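Long-range contacts in N-(5'-phosphoribosyl)anthranilate isomerase (Jonesia denitrificans, PDB 4WUI), which probably catalyses the isomerisation of N-(5-phospho-beta-D-ribosyl)anthranilate to 1-(2-carboxyphenylamino)-1-deoxy-D-ribulose 5-phosphate, the third of five steps from chorismate to tryptophan: residues 4-9 against 23-28; 105-110 against 125-130; 152-157 against 170-175; 158-163 against 193-198. All coordinates share one frame; numbering follows the deposited sequence.

Contact 1: 4-9 against 23-28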
loop_
_atom_site.group_PDB
_atom_site.type_symbol
_atom_site.label_atom_id
_atom_site.label_comp_id
_atom_site.label_asym_id
_atom_site.label_seq_id
_atom_site.Cartn_x
_atom_site.Cartn_y
_atom_site.Cartn_z
ATOM N N MET A 4 -2.629 0.592 13.929
ATOM C CA MET A 4 -3.265 0.316 12.636
ATOM C C MET A 4 -2.502 1.084 11.582
ATOM O O MET A 4 -2.690 2.280 11.483
ATOM C CB MET A 4 -4.698 0.861 12.646
ATOM C CG MET A 4 -5.385 1.012 11.259
ATOM S SD MET A 4 -5.462 -0.511 10.412
ATOM C CE MET A 4 -6.191 -1.515 11.769
ATOM N N TYR A 5 -1.618 0.438 10.848
ATOM C CA TYR A 5 -0.783 1.143 9.872
ATOM C C TYR A 5 -1.618 1.551 8.660
ATOM O O TYR A 5 -2.346 0.729 8.135
ATOM C CB TYR A 5 0.343 0.225 9.474
ATOM C CG TYR A 5 1.482 0.805 8.678
ATOM C CD1 TYR A 5 2.654 1.229 9.286
ATOM C CD2 TYR A 5 1.440 0.877 7.309
ATOM C CE1 TYR A 5 3.751 1.661 8.567
ATOM C CE2 TYR A 5 2.528 1.323 6.571
ATOM C CZ TYR A 5 3.692 1.694 7.204
ATOM O OH TYR A 5 4.755 2.031 6.426
ATOM N N ILE A 6 -1.496 2.805 8.226
ATOM C CA ILE A 6 -2.265 3.306 7.084
ATOM C C ILE A 6 -1.327 3.777 5.982
ATOM O O ILE A 6 -0.547 4.711 6.189
ATOM C CB ILE A 6 -3.199 4.458 7.473
ATOM C CG1 ILE A 6 -4.234 3.985 8.508
ATOM C CG2 ILE A 6 -3.874 5.023 6.234
ATOM C CD1 ILE A 6 -5.102 5.108 9.104
ATOM N N LYS A 7 -1.430 3.130 4.827
ATOM C CA LYS A 7 -0.717 3.538 3.625
ATOM C C LYS A 7 -1.697 4.070 2.596
ATOM O O LYS A 7 -2.691 3.423 2.290
ATOM C CB LYS A 7 0.041 2.358 3.020
ATOM C CG LYS A 7 0.745 2.739 1.709
ATOM C CD LYS A 7 1.822 1.748 1.350
ATOM C CE LYS A 7 2.221 1.777 -0.080
ATOM N NZ LYS A 7 1.371 0.881 -0.907
ATOM N N VAL A 8 -1.370 5.236 2.039
ATOM C CA VAL A 8 -2.048 5.744 0.857
ATOM C C VAL A 8 -1.095 5.522 -0.309
ATOM O O VAL A 8 0.062 5.953 -0.272
ATOM C CB VAL A 8 -2.418 7.216 0.992
ATOM C CG1 VAL A 8 -3.257 7.615 -0.204
ATOM C CG2 VAL A 8 -3.175 7.456 2.313
ATOM N N CYS A 9 -1.580 4.815 -1.321
ATOM C CA CYS A 9 -0.740 4.406 -2.434
ATOM C C CYS A 9 -1.059 5.189 -3.689
ATOM O O CYS A 9 -2.180 5.595 -3.913
ATOM C CB CYS A 9 -0.904 2.908 -2.700
ATOM S SG CYS A 9 0.488 2.253 -3.659
ATOM N N ALA A 23 -3.141 14.306 7.606
ATOM C CA ALA A 23 -3.895 13.193 8.192
ATOM C C ALA A 23 -2.978 12.238 8.969
ATOM O O ALA A 23 -3.452 11.270 9.541
ATOM C CB ALA A 23 -4.600 12.431 7.109
ATOM N N HIS A 24 -1.677 12.489 8.990
ATOM C CA HIS A 24 -0.723 11.663 9.729
ATOM C C HIS A 24 -0.781 10.204 9.305
ATOM O O HIS A 24 -0.792 9.311 10.158
ATOM C CB HIS A 24 -0.894 11.853 11.237
ATOM C CG HIS A 24 -0.645 13.266 11.643
ATOM N ND1 HIS A 24 -1.626 14.231 11.684
ATOM C CD2 HIS A 24 0.517 13.917 11.874
ATOM C CE1 HIS A 24 -1.096 15.394 12.036
ATOM N NE2 HIS A 24 0.209 15.229 12.149
ATOM N N VAL A 25 -0.795 9.966 8.002
ATOM C CA VAL A 25 -0.672 8.597 7.512
ATOM C C VAL A 25 0.699 8.036 7.869
ATOM O O VAL A 25 1.639 8.746 8.200
ATOM C CB VAL A 25 -0.930 8.476 6.000
ATOM C CG1 VAL A 25 -2.310 9.035 5.605
ATOM C CG2 VAL A 25 0.212 9.090 5.191
ATOM N N ASP A 26 0.821 6.720 7.739
ATOM C CA ASP A 26 2.074 6.042 8.021
ATOM C C ASP A 26 2.965 5.814 6.830
ATOM O O ASP A 26 4.189 5.670 6.991
ATOM C CB ASP A 26 1.792 4.724 8.723
ATOM C CG ASP A 26 1.011 4.950 9.978
ATOM O OD1 ASP A 26 1.489 5.657 10.863
ATOM O OD2 ASP A 26 -0.125 4.462 10.061
ATOM N N ALA A 27 2.383 5.772 5.626
ATOM C CA ALA A 27 3.160 5.497 4.409
ATOM C C ALA A 27 2.497 6.140 3.220
ATOM O O ALA A 27 1.259 6.272 3.167
ATOM C CB ALA A 27 3.319 3.997 4.160
ATOM N N ILE A 28 3.332 6.486 2.249
ATOM C CA ILE A 28 2.906 6.992 0.944
ATOM C C ILE A 28 3.591 6.159 -0.118
ATOM O O ILE A 28 4.827 5.985 -0.081
ATOM C CB ILE A 28 3.287 8.484 0.742
ATOM C CG1 ILE A 28 2.443 9.373 1.636
ATOM C CG2 ILE A 28 3.159 8.868 -0.730
ATOM C CD1 ILE A 28 2.933 10.847 1.725
HETATM O O HOH W 1 -2.023 5.039 11.733
#
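Asp26 lays its CB over the centre of one face of the Tyr5 ring, 3.6 Å from the centroid, in a CH-pi contact. The two side chains run antiparallel past one another, with ring and carboxylate planes 28° apart. Ala27 CB meets the ring obliquely, 3.7 Å from Tyr5 CE2; its methyl is small enough to fit beside the aromatic group. With CG anti to the backbone N (chi1 -169°), the tyrosine ring extends along the second segment, and its hydroxyl goes on to a hydrogen bond with Asp57.

The short aspartate suits the other task at this place. Its OD2 accepts from Ile6 N at 2.8 Å, on the lone pair away from OD1, while a water that also donates to Met4 O gives OD2 a second hydrogen bond. The backbone N of Asp26 returns a bond to Ile6 O at 2.9 Å, which fixes both polar groups of Ile6. Further along, Val8 N reaches Ala27 O at 3.0 Å, and the valines lie nearly perpendicular, Val8 CG2 being 3.8 Å from Val25 CG1.

Strands 5-8 and 27-32 run parallel as the first beta-alpha-beta unit of the TIM barrel, connected by helix 14-22. Lys7 points into the barrel, where NZ pairs with Asp176, whereas Ile6 and Val25 pack outward against helix 190-204, and strand 174-177 flanks strand 5-8.

Contact 2: 105-110 against 125-130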
loop_
_atom_site.group_PDB
_atom_site.type_symbol
_atom_site.label_atom_id
_atom_site.label_comp_id
_atom_site.label_asym_id
_atom_site.label_seq_id
_atom_site.Cartn_x
_atom_site.Cartn_y
_atom_site.Cartn_z
ATOM N N ARG A 105 6.089 -7.677 -0.158
ATOM C CA ARG A 105 5.555 -8.638 -1.102
ATOM C C ARG A 105 4.037 -8.343 -1.210
ATOM O O ARG A 105 3.328 -8.398 -0.241
ATOM C CB ARG A 105 5.878 -10.112 -0.621
ATOM C CG ARG A 105 5.328 -11.221 -1.507
ATOM C CD ARG A 105 5.927 -12.574 -1.247
ATOM N NE ARG A 105 5.624 -13.129 0.061
ATOM C CZ ARG A 105 4.659 -13.999 0.336
ATOM N NH1 ARG A 105 3.784 -14.367 -0.566
ATOM N NH2 ARG A 105 4.535 -14.428 1.573
ATOM N N ALA A 106 3.526 -7.953 -2.360
ATOM C CA ALA A 106 2.105 -7.821 -2.578
ATOM C C ALA A 106 1.563 -9.042 -3.331
ATOM O O ALA A 106 2.248 -9.604 -4.191
ATOM C CB ALA A 106 1.781 -6.528 -3.356
ATOM N N THR A 107 0.337 -9.458 -2.995
ATOM C CA THR A 107 -0.329 -10.557 -3.672
ATOM C C THR A 107 -1.828 -10.410 -3.549
ATOM O O THR A 107 -2.339 -9.504 -2.911
ATOM C CB THR A 107 0.088 -11.916 -3.085
ATOM O OG1 THR A 107 -0.383 -12.979 -3.926
ATOM C CG2 THR A 107 -0.406 -12.104 -1.659
ATOM N N SER A 108 -2.562 -11.310 -4.164
ATOM C CA SER A 108 -3.997 -11.216 -4.031
ATOM C C SER A 108 -4.546 -12.552 -3.702
ATOM O O SER A 108 -3.918 -13.557 -3.945
ATOM C CB SER A 108 -4.590 -10.708 -5.305
ATOM O OG SER A 108 -4.306 -11.655 -6.288
ATOM N N LEU A 109 -5.733 -12.583 -3.119
ATOM C CA LEU A 109 -6.229 -13.867 -2.676
ATOM C C LEU A 109 -6.540 -14.810 -3.799
ATOM O O LEU A 109 -6.406 -16.027 -3.632
ATOM C CB LEU A 109 -7.444 -13.702 -1.782
ATOM C CG LEU A 109 -7.051 -13.319 -0.361
ATOM C CD1 LEU A 109 -8.293 -13.168 0.452
ATOM C CD2 LEU A 109 -6.128 -14.358 0.305
ATOM N N SER A 110 -6.916 -14.263 -4.950
ATOM C CA SER A 110 -7.271 -15.102 -6.090
ATOM C C SER A 110 -6.041 -15.804 -6.643
ATOM O O SER A 110 -6.164 -16.759 -7.408
ATOM C CB SER A 110 -7.934 -14.273 -7.192
ATOM O OG SER A 110 -7.108 -13.180 -7.557
ATOM N N LEU A 125 3.629 -8.325 4.046
ATOM C CA LEU A 125 2.822 -8.825 2.953
ATOM C C LEU A 125 1.579 -7.937 2.763
ATOM O O LEU A 125 0.877 -7.655 3.736
ATOM C CB LEU A 125 2.373 -10.238 3.312
ATOM C CG LEU A 125 1.581 -11.042 2.328
ATOM C CD1 LEU A 125 2.337 -11.258 1.061
ATOM C CD2 LEU A 125 1.255 -12.392 2.959
ATOM N N LEU A 126 1.329 -7.504 1.535
ATOM C CA LEU A 126 0.132 -6.754 1.216
ATOM C C LEU A 126 -0.795 -7.750 0.515
ATOM O O LEU A 126 -0.412 -8.348 -0.506
ATOM C CB LEU A 126 0.497 -5.536 0.384
ATOM C CG LEU A 126 -0.679 -4.647 0.024
ATOM C CD1 LEU A 126 -0.163 -3.255 -0.237
ATOM C CD2 LEU A 126 -1.358 -5.166 -1.210
ATOM N N LEU A 127 -1.982 -7.955 1.089
ATOM C CA LEU A 127 -2.952 -8.914 0.585
ATOM C C LEU A 127 -4.148 -8.169 0.026
ATOM O O LEU A 127 -4.856 -7.482 0.772
ATOM C CB LEU A 127 -3.394 -9.837 1.704
ATOM C CG LEU A 127 -4.372 -10.933 1.345
ATOM C CD1 LEU A 127 -3.791 -11.810 0.258
ATOM C CD2 LEU A 127 -4.702 -11.737 2.627
ATOM N N ASP A 128 -4.385 -8.327 -1.272
ATOM C CA ASP A 128 -5.483 -7.618 -1.940
ATOM C C ASP A 128 -6.641 -8.566 -2.156
ATOM O O ASP A 128 -6.507 -9.642 -2.788
ATOM C CB ASP A 128 -5.012 -7.041 -3.275
ATOM C CG ASP A 128 -6.007 -6.072 -3.915
ATOM O OD1 ASP A 128 -6.620 -5.273 -3.191
ATOM O OD2 ASP A 128 -6.142 -6.082 -5.153
ATOM N N ALA A 129 -7.789 -8.139 -1.647
ATOM C CA ALA A 129 -9.032 -8.900 -1.657
ATOM C C ALA A 129 -10.091 -8.018 -2.319
ATOM O O ALA A 129 -11.013 -7.535 -1.670
ATOM C CB ALA A 129 -9.447 -9.232 -0.248
ATOM N N PRO A 130 -9.933 -7.736 -3.615
ATOM C CA PRO A 130 -10.760 -6.748 -4.325
ATOM C C PRO A 130 -12.262 -6.998 -4.320
ATOM O O PRO A 130 -13.002 -6.012 -4.475
ATOM C CB PRO A 130 -10.200 -6.797 -5.751
ATOM C CG PRO A 130 -9.547 -8.077 -5.861
ATOM C CD PRO A 130 -8.944 -8.331 -4.531
#
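Arg105 spreads over Leu125 along most of its length. Its CB begins 4.1 Å from Leu125 CD1, and CG comes to 3.9 Å from the same methyl. The chain then bends at chi3 (66°), which folds the guanidinium back over the leucine: Leu125 CD1 is centred over one face of the flat group, 3.9 Å from NE, 3.7 Å from CZ and 3.8 Å from NH1. At the tip, NH2 also approaches Leu125 CD2, at 4.1 Å. Arginine suits this buried place because its face can rest on a hydrocarbon while its N-H groups bond to other partners, Glu122 by a salt bridge from NH2 and Asn114 O from NH1.

Strands 103-108 and 124-128 are the fifth and sixth of the parallel TIM barrel, and their backbones form a regular ladder: Leu126 N donates to Arg105 O, Thr107 N to Leu126 O and Asp128 N to Thr107 O.

Beyond the strand end Leu109 N continues the ladder to Asp128 O at 3.1 Å. The isobutyl group of Leu109 is set crosswise to Leu127 on the face shared with Arg105 and Thr107. On the face of Ala106, Asp128 OD1, in the conformer described, hydrogen-bonds to a citrate probably from the crystallisation liquor.

Contact 3: 152-157 against 170-175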
loop_
_atom_site.group_PDB
_atom_site.type_symbol
_atom_site.label_atom_id
_atom_site.label_comp_id
_atom_site.label_asym_id
_atom_site.label_seq_id
_atom_site.Cartn_x
_atom_site.Cartn_y
_atom_site.Cartn_z
ATOM N N TRP A 152 1.138 -7.319 7.959
ATOM C CA TRP A 152 0.455 -7.323 6.673
ATOM C C TRP A 152 -0.436 -6.119 6.522
ATOM O O TRP A 152 -0.896 -5.537 7.501
ATOM C CB TRP A 152 -0.360 -8.620 6.466
ATOM C CG TRP A 152 -1.579 -8.791 7.315
ATOM C CD1 TRP A 152 -1.651 -9.049 8.643
ATOM C CD2 TRP A 152 -2.937 -8.756 6.844
ATOM N NE1 TRP A 152 -2.949 -9.152 9.047
ATOM C CE2 TRP A 152 -3.761 -9.003 7.952
ATOM C CE3 TRP A 152 -3.534 -8.563 5.581
ATOM C CZ2 TRP A 152 -5.140 -9.137 7.838
ATOM C CZ3 TRP A 152 -4.887 -8.672 5.477
ATOM C CH2 TRP A 152 -5.686 -8.941 6.591
ATOM N N LEU A 153 -0.694 -5.757 5.268
ATOM C CA LEU A 153 -1.693 -4.732 4.936
ATOM C C LEU A 153 -2.811 -5.352 4.150
ATOM O O LEU A 153 -2.578 -6.103 3.202
ATOM C CB LEU A 153 -1.102 -3.575 4.115
ATOM C CG LEU A 153 0.095 -2.845 4.719
ATOM C CD1 LEU A 153 0.581 -1.749 3.768
ATOM C CD2 LEU A 153 -0.183 -2.286 6.099
ATOM N N LEU A 154 -4.036 -4.999 4.523
ATOM C CA LEU A 154 -5.221 -5.339 3.768
ATOM C C LEU A 154 -5.457 -4.280 2.700
ATOM O O LEU A 154 -5.474 -3.093 2.985
ATOM C CB LEU A 154 -6.427 -5.353 4.719
ATOM C CG LEU A 154 -7.795 -5.567 4.100
ATOM C CD1 LEU A 154 -7.934 -6.951 3.501
ATOM C CD2 LEU A 154 -8.911 -5.284 5.124
ATOM N N ALA A 155 -5.715 -4.737 1.487
ATOM C CA ALA A 155 -6.202 -3.907 0.405
ATOM C C ALA A 155 -7.400 -4.586 -0.219
ATOM O O ALA A 155 -7.598 -5.803 -0.071
ATOM C CB ALA A 155 -5.129 -3.682 -0.630
ATOM N N GLY A 156 -8.217 -3.836 -0.933
ATOM C CA GLY A 156 -9.261 -4.425 -1.752
ATOM C C GLY A 156 -10.386 -3.451 -1.962
ATOM O O GLY A 156 -11.499 -3.640 -1.451
ATOM N N GLY A 157 -10.127 -2.388 -2.718
ATOM C CA GLY A 157 -11.171 -1.438 -2.943
ATOM C C GLY A 157 -11.635 -0.769 -1.659
ATOM O O GLY A 157 -12.809 -0.439 -1.514
ATOM N N THR A 170 -12.265 -7.462 10.185
ATOM C CA THR A 170 -11.092 -8.198 9.769
ATOM C C THR A 170 -9.847 -7.926 10.651
ATOM O O THR A 170 -8.926 -8.733 10.668
ATOM C CB THR A 170 -10.812 -7.941 8.251
ATOM O OG1 THR A 170 -11.863 -8.568 7.493
ATOM C CG2 THR A 170 -9.550 -8.530 7.759
ATOM N N SER A 171 -9.846 -6.816 11.379
ATOM C CA SER A 171 -8.749 -6.487 12.309
ATOM C C SER A 171 -7.365 -6.683 11.665
ATOM O O SER A 171 -6.514 -7.362 12.196
ATOM C CB SER A 171 -8.878 -7.315 13.606
ATOM O OG SER A 171 -10.129 -7.117 14.230
ATOM N N PRO A 172 -7.123 -6.042 10.516
ATOM C CA PRO A 172 -5.825 -6.207 9.867
ATOM C C PRO A 172 -4.722 -5.473 10.616
ATOM O O PRO A 172 -4.983 -4.506 11.325
ATOM C CB PRO A 172 -6.034 -5.565 8.496
ATOM C CG PRO A 172 -6.996 -4.442 8.812
ATOM C CD PRO A 172 -7.952 -5.036 9.858
ATOM N N TRP A 173 -3.472 -5.850 10.381
ATOM C CA TRP A 173 -2.336 -5.157 10.945
ATOM C C TRP A 173 -2.250 -3.718 10.414
ATOM O O TRP A 173 -1.812 -2.802 11.122
ATOM C CB TRP A 173 -1.077 -5.990 10.651
ATOM C CG TRP A 173 0.186 -5.587 11.302
ATOM C CD1 TRP A 173 0.692 -6.128 12.442
ATOM C CD2 TRP A 173 1.159 -4.627 10.855
ATOM N NE1 TRP A 173 1.901 -5.586 12.736
ATOM C CE2 TRP A 173 2.224 -4.657 11.783
ATOM C CE3 TRP A 173 1.250 -3.784 9.738
ATOM C CZ2 TRP A 173 3.355 -3.865 11.628
ATOM C CZ3 TRP A 173 2.374 -2.989 9.608
ATOM C CH2 TRP A 173 3.400 -3.034 10.539
ATOM N N GLY A 174 -2.668 -3.512 9.165
ATOM C CA GLY A 174 -2.764 -2.200 8.571
ATOM C C GLY A 174 -3.599 -2.285 7.302
ATOM O O GLY A 174 -4.069 -3.370 6.921
ATOM N N VAL A 175 -3.772 -1.131 6.650
ATOM C CA VAL A 175 -4.569 -1.040 5.422
ATOM C C VAL A 175 -3.808 -0.234 4.373
ATOM O O VAL A 175 -2.969 0.620 4.699
ATOM C CB VAL A 175 -5.963 -0.396 5.676
ATOM C CG1 VAL A 175 -6.817 -1.301 6.543
ATOM C CG2 VAL A 175 -5.829 0.998 6.287
#
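Trp152 sets one face of its indole against the turn formed by Pro172 and Trp173. Pro172 CB makes a CH-pi contact with the six-membered ring, 4.1 Å from its centroid, and Trp173 N lies over the same face, 3.6 Å from Trp152 NE1. At the edge, Thr170 CG2 meets CH2 of Trp152 at 4.1 Å. The indole reaches these partners because CG stands between the backbone N and the carbonyl carbon (chi1 70°), which folds the ring back over the second segment. With an alanine here, Pro172 is likely to lose the indole face that covers it, and a gap to open beside the methyl of Thr170.

The second tryptophan heads the other way alongside the first, its CB 3.7 Å from Trp152 CD1, while Leu153 CD2 approaches the edge of its ring, 4.2 Å from Trp173 CE3. That same leucine methyl lies 3.6 Å from Gly174 CA; a beta carbon there would run into it, consistent with a glycine at this position. Beside it, Leu154 N donates to Gly174 O at 2.9 Å, and Leu154 CB touches Pro172 CB at 3.8 Å.

The segments belong to a right-handed beta-alpha-beta unit of strand 152-155, helix 163-170 and strand 174-177. Trp152 packs on Leu127 of strand 124-128, Leu153 turns to Tyr5, and Val175 meets Ile6, where strand 5-8 closes the barrel.

Contact 4: 158-163 against 193-198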
loop_
_atom_site.group_PDB
_atom_site.type_symbol
_atom_site.label_atom_id
_atom_site.label_comp_id
_atom_site.label_asym_id
_atom_site.label_seq_id
_atom_site.Cartn_x
_atom_site.Cartn_y
_atom_site.Cartn_z
ATOM N N LEU A 158 -10.729 -0.541 -0.717
ATOM C CA LEU A 158 -11.099 0.181 0.490
ATOM C C LEU A 158 -11.447 1.619 0.139
ATOM O O LEU A 158 -10.813 2.262 -0.704
ATOM C CB LEU A 158 -9.983 0.122 1.521
ATOM C CG LEU A 158 -9.654 -1.282 2.049
ATOM C CD1 LEU A 158 -8.476 -1.191 3.016
ATOM C CD2 LEU A 158 -10.858 -1.917 2.753
ATOM N N THR A 159 -12.435 2.151 0.849
ATOM C CA THR A 159 -12.930 3.503 0.682
ATOM C C THR A 159 -13.268 4.084 2.043
ATOM O O THR A 159 -13.408 3.339 3.009
ATOM C CB THR A 159 -14.195 3.532 -0.175
ATOM O OG1 THR A 159 -15.245 2.918 0.587
ATOM C CG2 THR A 159 -14.024 2.836 -1.507
ATOM N N PRO A 160 -13.513 5.402 2.124
ATOM C CA PRO A 160 -14.007 5.932 3.398
ATOM C C PRO A 160 -15.333 5.281 3.795
ATOM O O PRO A 160 -15.638 5.254 4.982
ATOM C CB PRO A 160 -14.167 7.445 3.131
ATOM C CG PRO A 160 -13.182 7.703 2.035
ATOM C CD PRO A 160 -13.217 6.472 1.162
ATOM N N ASP A 161 -16.129 4.807 2.830
ATOM C CA ASP A 161 -17.421 4.217 3.115
ATOM C C ASP A 161 -17.362 2.809 3.681
ATOM O O ASP A 161 -18.295 2.419 4.388
ATOM C CB ASP A 161 -18.285 4.196 1.854
ATOM C CG ASP A 161 -18.805 5.552 1.466
ATOM O OD1 ASP A 161 -19.009 6.399 2.348
ATOM O OD2 ASP A 161 -19.057 5.787 0.258
ATOM N N ASN A 162 -16.318 2.034 3.379
ATOM C CA ASN A 162 -16.245 0.656 3.857
ATOM C C ASN A 162 -15.124 0.373 4.853
ATOM O O ASN A 162 -15.066 -0.723 5.404
ATOM C CB ASN A 162 -16.200 -0.369 2.713
ATOM C CG ASN A 162 -14.965 -0.273 1.871
ATOM O OD1 ASN A 162 -13.968 0.245 2.309
ATOM N ND2 ASN A 162 -15.041 -0.785 0.635
ATOM N N VAL A 163 -14.239 1.331 5.114
ATOM C CA VAL A 163 -13.037 0.975 5.837
ATOM C C VAL A 163 -13.320 0.693 7.311
ATOM O O VAL A 163 -12.664 -0.175 7.891
ATOM C CB VAL A 163 -11.907 2.013 5.661
ATOM C CG1 VAL A 163 -12.250 3.356 6.283
ATOM C CG2 VAL A 163 -10.605 1.463 6.204
ATOM N N ILE A 193 -8.899 11.499 1.491
ATOM C CA ILE A 193 -7.821 11.032 2.360
ATOM C C ILE A 193 -8.154 11.307 3.810
ATOM O O ILE A 193 -8.027 10.436 4.668
ATOM C CB ILE A 193 -6.462 11.668 1.940
ATOM C CG1 ILE A 193 -5.991 11.078 0.589
ATOM C CG2 ILE A 193 -5.402 11.465 3.010
ATOM C CD1 ILE A 193 -4.830 11.839 -0.024
ATOM N N ALA A 194 -8.589 12.531 4.096
ATOM C CA ALA A 194 -8.937 12.894 5.455
ATOM C C ALA A 194 -10.070 12.017 5.987
ATOM O O ALA A 194 -10.041 11.526 7.124
ATOM C CB ALA A 194 -9.313 14.367 5.548
ATOM N N ALA A 195 -11.084 11.812 5.162
ATOM C CA ALA A 195 -12.252 11.010 5.561
ATOM C C ALA A 195 -11.851 9.555 5.815
ATOM O O ALA A 195 -12.335 8.920 6.761
ATOM C CB ALA A 195 -13.321 11.080 4.497
ATOM N N PHE A 196 -11.003 9.011 4.954
ATOM C CA PHE A 196 -10.544 7.644 5.097
ATOM C C PHE A 196 -9.852 7.443 6.432
ATOM O O PHE A 196 -10.121 6.480 7.160
ATOM C CB PHE A 196 -9.583 7.295 3.955
ATOM C CG PHE A 196 -9.142 5.866 3.959
ATOM C CD1 PHE A 196 -9.913 4.898 3.333
ATOM C CD2 PHE A 196 -8.008 5.455 4.638
ATOM C CE1 PHE A 196 -9.531 3.577 3.336
ATOM C CE2 PHE A 196 -7.633 4.117 4.637
ATOM C CZ PHE A 196 -8.402 3.190 3.987
ATOM N N VAL A 197 -8.926 8.339 6.757
ATOM C CA VAL A 197 -8.174 8.221 7.981
ATOM C C VAL A 197 -9.105 8.377 9.194
ATOM O O VAL A 197 -8.976 7.656 10.190
ATOM C CB VAL A 197 -6.989 9.176 7.987
ATOM C CG1 VAL A 197 -6.304 9.171 9.326
ATOM C CG2 VAL A 197 -6.011 8.815 6.860
ATOM N N GLN A 198 -10.034 9.333 9.129
ATOM C CA GLN A 198 -10.976 9.515 10.222
ATOM C C GLN A 198 -11.778 8.239 10.451
ATOM O O GLN A 198 -11.942 7.784 11.581
ATOM C CB GLN A 198 -11.914 10.670 9.931
ATOM C CG GLN A 198 -12.930 10.890 11.032
ATOM C CD GLN A 198 -13.782 12.097 10.760
ATOM O OE1 GLN A 198 -13.261 13.194 10.580
ATOM N NE2 GLN A 198 -15.087 11.918 10.736
#
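Phe196 and Val163 carry most of the apolar contact between the loop and the helix, their side chains meeting almost at right angles. Val163 CG2 lies 3.6 Å from Phe196 CZ, and CG1 sits over one face of the ring. The ring edge turns to the loop: Thr159 C is 3.7 Å from Phe196 CD1, and Leu158 CB is 3.9 Å from Phe196 CE1. Phenylalanine suits the place, being long and flat enough to push between the loop and the barrel wall. The ring swings away from the backbone N of Phe196 (chi1 -175°), which extends it from the helix to Val163. Were an alanine to replace Phe196, a gap would probably open between the 158-163 segment and helix 190-204, taking from Val163 and Leu158 the ring they pack on.

Proline supplies the second apolar patch. Pro160 CB meets Ala195 CB at 4.0 Å, and Pro160 CG meets Phe196 CB at 4.1 Å; the small alanine lets the ring come close to the helix.

In the (beta-alpha)8 barrel this loop follows the seventh strand, 152-155, and leads into helix 163-170, at the barrel end where such enzymes carry their active-site loops. Helix 190-204, the last of the barrel, packs against it, and Phe196 also touches Val175 and Val177 of the eighth strand.

No hydrogen bond crosses the contact; within the loop, Thr159 N donates to Asn162 OD1 at 2.8 Å, from above the carbonyl plane. In return, Asn162 N donates to Thr159 OG1 at 3.1 Å, an ST motif, while Asn162 ND2 hydrogen-bonds to Gly157 O.

From the N terminus, contact 1 closes first, bringing strands 5-8 and 27-32 together round helix 14-22. Contact 2 follows in series on the other side of the chain's centre, about 17 Å away between contact centres, and closes a connection without an alpha-helix between strands 103-108 and 124-128. Contact 3 then encloses helix 163-170. It shares the wall with both: Leu127 N probably bonds to Leu153 O on one side, and Tyr5 O probably accepts from Val175 N on the other, closing the barrel. Contact 4 crosses contact 3, since its loop lies between the two segments of 3 and its helix follows them; it brings helix 190-204 to the loop after strand 152-155, with Val197 reaching Val25 of contact 1.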